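Local coordinates for protein phosphoglycerol transferase GacH (Streptococcus pyogenes MGAS5005, PDB 6DGM) that probably transfers glycerol phosphate onto streptococcal rhamnose polysaccharide through a manganese-binding domain of the sulfatase type, at residues K183-Y186 and N187-S191; A251-E254 and K255-Q258; E12-A15 and S16-Q19. All blocks are in the same frame, centred on the assembly; numbering follows the deposited sequence.

Contact 1. Residues K183-Y186 and N187-S191; sequences KTVY and NNILS
T184 and N188 sit one turn apart on helix 182-192, side chains alongside, in a helix packed against the central mixed sheet of a sulfatase-like domain. The pair illustrates how an asparagine can reinforce a helix turn. The carbonyl oxygen T184 O takes the usual backbone bond from N188 N at 3.0 Å and a second one from N188 ND2 at 2.8 Å. This side-chain bond is almost straight, with 171° at the hydrogen. The two donors come from opposite faces of the carbonyl plane; ND2 stands 38° above it, while T184 O lies close to the plane of the N188 amide. Because the two side chains point the same way, T184 CG2 comes to 3.6 Å from N188 ND2. At the far end of the amide, N188 OD1 accepts from K171 N, so both ends of the group are held and its rotation is fixed, whereas the T184 hydroxyl turns to S181 and E174.

On the exposed flank, N187 ND2 lies 3.7 Å from CG of the extended K183 chain. The buried flank is apolar. With CG1 of I189 set beside its own backbone N (chi1 -63°), its CD1 reaches back to the rim of the Y186 ring, near the ring plane and 4.4 Å from Y186 CD1, and comes within 4.3 Å of V185 CG1. Strands 40-46 and 200-204 receive V185, Y186 and I189, and Y186 stacks on F252 while its OH bonds to T249. The V185 side chain is about 9 Å from that of the manganese ligand E47. One polar flank and one flank pressed on parallel strands are typical of a crossover helix, here leading into strand 200-204 of the alkaline phosphatase-like fold.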
loop_
_atom_site.group_PDB
_atom_site.type_symbol
_atom_site.label_atom_id
_atom_site.label_comp_id
_atom_site.label_asym_id
_atom_site.label_seq_id
_atom_site.Cartn_x
_atom_site.Cartn_y
_atom_site.Cartn_z
ATOM N N LYS A 183 14.247 11.081 -4.532
ATOM C CA LYS A 183 15.630 10.831 -4.122
ATOM C C LYS A 183 15.832 11.203 -2.658
ATOM O O LYS A 183 16.454 10.451 -1.896
ATOM C CB LYS A 183 16.595 11.607 -5.016
ATOM C CG LYS A 183 18.065 11.478 -4.640
ATOM C CD LYS A 183 18.911 12.258 -5.642
ATOM C CE LYS A 183 20.385 12.110 -5.352
ATOM N NZ LYS A 183 21.194 12.810 -6.406
ATOM N N THR A 184 15.316 12.369 -2.243
ATOM C CA THR A 184 15.418 12.768 -0.847
ATOM C C THR A 184 14.787 11.719 0.055
ATOM O O THR A 184 15.376 11.314 1.069
ATOM C CB THR A 184 14.740 14.113 -0.624
ATOM O OG1 THR A 184 15.454 15.139 -1.324
ATOM C CG2 THR A 184 14.715 14.473 0.847
ATOM N N VAL A 185 13.570 11.280 -0.293
ATOM C CA VAL A 185 12.889 10.284 0.536
ATOM C C VAL A 185 13.714 9.002 0.624
ATOM O O VAL A 185 13.975 8.472 1.721
ATOM C CB VAL A 185 11.473 10.025 -0.002
ATOM C CG1 VAL A 185 10.820 8.889 0.751
ATOM C CG2 VAL A 185 10.634 11.304 0.113
ATOM N N TYR A 186 14.145 8.483 -0.531
ATOM C CA TYR A 186 14.881 7.223 -0.550
ATOM C C TYR A 186 16.169 7.324 0.255
ATOM O O TYR A 186 16.512 6.403 1.006
ATOM C CB TYR A 186 15.190 6.835 -1.995
ATOM C CG TYR A 186 14.000 6.442 -2.849
ATOM C CD1 TYR A 186 12.891 5.830 -2.298
ATOM C CD2 TYR A 186 13.997 6.677 -4.213
ATOM C CE1 TYR A 186 11.816 5.469 -3.082
ATOM C CE2 TYR A 186 12.939 6.313 -4.998
ATOM C CZ TYR A 186 11.849 5.700 -4.425
ATOM O OH TYR A 186 10.790 5.325 -5.216
ATOM N N ASN A 187 16.893 8.440 0.128
ATOM C CA ASN A 187 18.163 8.559 0.827
ATOM C C ASN A 187 17.954 8.728 2.322
ATOM O O ASN A 187 18.786 8.276 3.120
ATOM C CB ASN A 187 18.997 9.670 0.211
ATOM C CG ASN A 187 19.693 9.203 -1.054
ATOM O OD1 ASN A 187 19.885 7.997 -1.256
ATOM N ND2 ASN A 187 20.092 10.138 -1.891
ATOM N N ASN A 188 16.831 9.316 2.719
ATOM C CA ASN A 188 16.507 9.380 4.141
ATOM C C ASN A 188 16.110 8.012 4.693
ATOM O O ASN A 188 16.431 7.697 5.839
ATOM C CB ASN A 188 15.453 10.444 4.395
ATOM C CG ASN A 188 16.059 11.812 4.572
ATOM O OD1 ASN A 188 16.342 12.236 5.695
ATOM N ND2 ASN A 188 16.310 12.505 3.459
ATOM N N ILE A 189 15.416 7.175 3.905
ATOM C CA ILE A 189 15.207 5.790 4.338
ATOM C C ILE A 189 16.552 5.106 4.561
ATOM O O ILE A 189 16.806 4.516 5.617
ATOM C CB ILE A 189 14.377 5.007 3.314
ATOM C CG1 ILE A 189 12.975 5.609 3.160
ATOM C CG2 ILE A 189 14.266 3.514 3.741
ATOM C CD1 ILE A 189 12.253 5.034 1.986
ATOM N N LEU A 190 17.433 5.183 3.563
ATOM C CA LEU A 190 18.716 4.485 3.640
ATOM C C LEU A 190 19.519 4.907 4.866
ATOM O O LEU A 190 20.170 4.071 5.503
ATOM C CB LEU A 190 19.520 4.725 2.364
ATOM C CG LEU A 190 18.958 4.078 1.099
ATOM C CD1 LEU A 190 19.725 4.556 -0.141
ATOM C CD2 LEU A 190 18.965 2.560 1.176
ATOM N N SER A 191 19.488 6.202 5.215
ATOM C CA SER A 191 20.248 6.676 6.361
ATOM C C SER A 191 19.688 6.184 7.694
ATOM O O SER A 191 20.391 6.245 8.709
ATOM C CB SER A 191 20.294 8.205 6.359
ATOM O OG SER A 191 19.025 8.734 6.684
#

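Contact 2. Residues A251-E254 and K255-Q258; sequences AFLE and KLTQ
F252 and L256 pack one turn apart at the C-terminal end of helix 229-257, a helix packed on the central sheet of the sulfatase-like fold and a clear example of one with an apolar and a polar side. The apolar part centres on L256. Its CD1 sits over one face of the F252 ring in a CH-pi contact, 4.0 Å from the centroid and displaced toward the rim, while CD2, the other branch, approaches F252 CE1 at 4.1 Å. The same CD1 also meets L253 CD2 at 3.9 Å, so this one methyl touches both the ring and L253. Beyond them lie W296, I263 and V265 of the neighbouring strands.

The charged groups stay on the outer side. E254 forms a salt bridge with R250 through OE2, and K255 lays its CG 3.4 Å from A251 O before its chain bends away.

The backbone bonds run on to T257 N, which still reaches L253 O at 3.0 Å but with a bent angle of 143°, and has a weak second bond to E254 O. The T257 side chain takes up that carbonyl more firmly: chi1 of 67° turns OG1 back along the helix, where it donates to E254 O at 2.6 Å. This hydroxyl oxygen in turn accepts from Q258 NE2 at 3.1 Å.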
loop_
_atom_site.group_PDB
_atom_site.type_symbol
_atom_site.label_atom_id
_atom_site.label_comp_id
_atom_site.label_asym_id
_atom_site.label_seq_id
_atom_site.Cartn_x
_atom_site.Cartn_y
_atom_site.Cartn_z
ATOM N N ALA A 251 18.019 2.905 -8.203
ATOM C CA ALA A 251 19.196 3.188 -7.392
ATOM C C ALA A 251 18.961 2.847 -5.927
ATOM O O ALA A 251 19.863 2.340 -5.246
ATOM C CB ALA A 251 19.605 4.655 -7.535
ATOM N N PHE A 252 17.761 3.129 -5.428
ATOM C CA PHE A 252 17.395 2.773 -4.062
ATOM C C PHE A 252 17.474 1.269 -3.845
ATOM O O PHE A 252 18.078 0.802 -2.873
ATOM C CB PHE A 252 15.980 3.293 -3.821
ATOM C CG PHE A 252 15.373 2.927 -2.491
ATOM C CD1 PHE A 252 15.994 3.264 -1.307
ATOM C CD2 PHE A 252 14.149 2.273 -2.447
ATOM C CE1 PHE A 252 15.403 2.945 -0.079
ATOM C CE2 PHE A 252 13.555 1.950 -1.228
ATOM C CZ PHE A 252 14.179 2.300 -0.046
ATOM N N LEU A 253 16.842 0.488 -4.716
ATOM C CA LEU A 253 16.870 -0.958 -4.524
ATOM C C LEU A 253 18.299 -1.490 -4.606
ATOM O O LEU A 253 18.678 -2.381 -3.832
ATOM C CB LEU A 253 15.964 -1.652 -5.542
ATOM C CG LEU A 253 14.468 -1.315 -5.507
ATOM C CD1 LEU A 253 13.724 -2.312 -6.403
ATOM C CD2 LEU A 253 13.874 -1.292 -4.119
ATOM N N GLU A 254 19.102 -0.976 -5.555
ATOM C CA GLU A 254 20.499 -1.394 -5.653
ATOM C C GLU A 254 21.219 -1.185 -4.326
ATOM O O GLU A 254 21.973 -2.048 -3.882
ATOM C CB GLU A 254 21.186 -0.633 -6.794
ATOM C CG GLU A 254 20.762 -1.089 -8.181
ATOM C CD GLU A 254 21.281 -0.191 -9.298
ATOM O OE1 GLU A 254 21.833 0.891 -8.998
ATOM O OE2 GLU A 254 21.127 -0.568 -10.480
ATOM N N LYS A 255 20.959 -0.063 -3.649
ATOM C CA LYS A 255 21.576 0.159 -2.342
ATOM C C LYS A 255 21.062 -0.834 -1.311
ATOM O O LYS A 255 21.825 -1.306 -0.459
ATOM C CB LYS A 255 21.304 1.589 -1.872
ATOM C CG LYS A 255 22.076 2.653 -2.668
ATOM C CD LYS A 255 23.542 2.616 -2.335
ATOM C CE LYS A 255 24.289 3.726 -3.052
ATOM N NZ LYS A 255 23.659 5.055 -2.805
ATOM N N LEU A 256 19.773 -1.167 -1.362
ATOM C CA LEU A 256 19.252 -2.144 -0.410
ATOM C C LEU A 256 19.926 -3.499 -0.574
ATOM O O LEU A 256 20.089 -4.226 0.412
ATOM C CB LEU A 256 17.745 -2.308 -0.564
ATOM C CG LEU A 256 16.913 -1.051 -0.238
ATOM C CD1 LEU A 256 15.462 -1.310 -0.521
ATOM C CD2 LEU A 256 17.096 -0.606 1.206
ATOM N N THR A 257 20.315 -3.870 -1.798
ATOM C CA THR A 257 20.941 -5.178 -1.985
ATOM C C THR A 257 22.287 -5.282 -1.271
ATOM O O THR A 257 22.764 -6.392 -1.023
ATOM C CB THR A 257 21.167 -5.539 -3.459
ATOM O OG1 THR A 257 22.154 -4.676 -4.040
ATOM C CG2 THR A 257 19.894 -5.455 -4.246
ATOM N N GLN A 258 22.901 -4.146 -0.951
ATOM C CA GLN A 258 24.203 -4.118 -0.304
ATOM C C GLN A 258 24.117 -4.050 1.212
ATOM O O GLN A 258 25.161 -4.005 1.870
ATOM C CB GLN A 258 25.019 -2.923 -0.814
ATOM C CG GLN A 258 25.208 -2.890 -2.323
ATOM C CD GLN A 258 25.866 -4.139 -2.859
ATOM O OE1 GLN A 258 26.904 -4.584 -2.354
ATOM N NE2 GLN A 258 25.262 -4.726 -3.886
#

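Contact 3. Residues E12-A15 and S16-Q19; sequences ETIA and SIAQ
The flat groups that S16 and I17 meet are the peptide carbonyls of E12 and T13, one turn back in helix 11-29. S16 N donates to E12 O at 3.0 Å, and I17 N does the same to T13 O. The I17 side chain also meets the T13 carbonyl, with CG1 at 3.3 Å and CD1 at 3.5 Å from T13 O, so the I17 chain lies against the oxygen that its own N-H bonds. The turn continues with backbone bonds from A18 to I14 and from Q19 to A15.

On the polar side, a water donates to E12 O at 2.8 Å and is also hydrogen-bonded to S16 OG at 2.9 Å. It thereby bridges a main-chain carbonyl and a hydroxyl four residues further on. In S16 the hydroxyl lies beside the backbone N (chi1 -60°), which swings it back toward the preceding turn and the water.

The apolar side is made by methyl groups. The I17 and T13 side chains cross at a slant, and I17 CD1 comes 3.8 Å from T13 CG2; it stands 4.5 Å from I14 CD1 in looser packing. T13 OG1 bonds to N8 O, while CG2, anti to the backbone N, meets I17. Outside this turn, I17 rests on D357, N360 and I361 of helix 349-365, whereas I14 meets Y371 and L372, and A18 touches H375. The result is typical of an amphipathic helix: a polar side with one bridging water and, behind it, the packing of an N-terminal helix against helix 349-365 near the C terminus.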
loop_
_atom_site.group_PDB
_atom_site.type_symbol
_atom_site.label_atom_id
_atom_site.label_comp_id
_atom_site.label_asym_id
_atom_site.label_seq_id
_atom_site.Cartn_x
_atom_site.Cartn_y
_atom_site.Cartn_z
ATOM N N GLU A 12 -21.087 -16.074 18.816
ATOM C CA GLU A 12 -20.888 -17.428 18.306
ATOM C C GLU A 12 -20.276 -17.411 16.911
ATOM O O GLU A 12 -19.404 -18.231 16.593
ATOM C CB GLU A 12 -22.215 -18.198 18.327
ATOM C CG GLU A 12 -22.672 -18.589 19.724
ATOM C CD GLU A 12 -23.950 -19.424 19.722
ATOM O OE1 GLU A 12 -24.577 -19.552 18.646
ATOM O OE2 GLU A 12 -24.328 -19.956 20.797
ATOM N N THR A 13 -20.707 -16.486 16.058
ATOM C CA THR A 13 -20.100 -16.396 14.735
ATOM C C THR A 13 -18.623 -16.027 14.818
ATOM O O THR A 13 -17.792 -16.604 14.108
ATOM C CB THR A 13 -20.876 -15.388 13.881
ATOM O OG1 THR A 13 -22.162 -15.931 13.577
ATOM C CG2 THR A 13 -20.126 -15.063 12.590
ATOM N N ILE A 14 -18.276 -15.059 15.663
ATOM C CA ILE A 14 -16.869 -14.690 15.822
ATOM C C ILE A 14 -16.067 -15.877 16.349
ATOM O O ILE A 14 -14.946 -16.132 15.897
ATOM C CB ILE A 14 -16.735 -13.446 16.723
ATOM C CG1 ILE A 14 -17.242 -12.183 16.020
ATOM C CG2 ILE A 14 -15.298 -13.278 17.191
ATOM C CD1 ILE A 14 -16.453 -11.768 14.813
ATOM N N ALA A 15 -16.635 -16.639 17.290
ATOM C CA ALA A 15 -15.938 -17.823 17.790
ATOM C C ALA A 15 -15.686 -18.828 16.667
ATOM O O ALA A 15 -14.597 -19.410 16.577
ATOM C CB ALA A 15 -16.728 -18.459 18.940
ATOM N N SER A 16 -16.681 -19.045 15.797
ATOM C CA SER A 16 -16.509 -19.997 14.702
ATOM C C SER A 16 -15.414 -19.541 13.750
ATOM O O SER A 16 -14.608 -20.354 13.273
ATOM C CB SER A 16 -17.819 -20.165 13.928
ATOM O OG SER A 16 -18.841 -20.635 14.785
ATOM N N ILE A 17 -15.377 -18.240 13.455
ATOM C CA ILE A 17 -14.357 -17.698 12.563
ATOM C C ILE A 17 -12.988 -17.844 13.195
ATOM O O ILE A 17 -12.024 -18.258 12.538
ATOM C CB ILE A 17 -14.666 -16.225 12.231
ATOM C CG1 ILE A 17 -15.974 -16.118 11.457
ATOM C CG2 ILE A 17 -13.521 -15.589 11.449
ATOM C CD1 ILE A 17 -16.535 -14.701 11.431
ATOM N N ALA A 18 -12.881 -17.526 14.485
ATOM C CA ALA A 18 -11.590 -17.605 15.155
ATOM C C ALA A 18 -11.060 -19.034 15.160
ATOM O O ALA A 18 -9.868 -19.258 14.923
ATOM C CB ALA A 18 -11.709 -17.076 16.583
ATOM N N GLN A 19 -11.924 -20.020 15.430
ATOM C CA GLN A 19 -11.462 -21.407 15.445
ATOM C C GLN A 19 -11.086 -21.863 14.038
ATOM O O GLN A 19 -10.084 -22.556 13.847
ATOM C CB GLN A 19 -12.517 -22.326 16.070
ATOM C CG GLN A 19 -11.976 -23.720 16.373
ATOM C CD GLN A 19 -12.851 -24.514 17.324
ATOM O OE1 GLN A 19 -13.880 -24.030 17.800
ATOM N NE2 GLN A 19 -12.444 -25.746 17.606
HETATM O O HOH W 1 -19.313 -20.811 17.605
#

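Followed from the N terminus, the chain forms contact 3 first, in helix 11-29, then contact 1 in helix 182-192 and contact 2 at the end of helix 229-257. Each closes just one turn of its own helix, and the three run in series, so none crosses or encloses another. In space they divide into two groups. Contacts 1 and 2 are neighbours, their centres about 11 Å apart, and join the two helices directly: L190 CD2 meets L256 CD2 at 3.7 Å. Contact 3 lies across the centre of the chain, about 44 Å from either by centres, where the N-terminal helix meets helix 349-365.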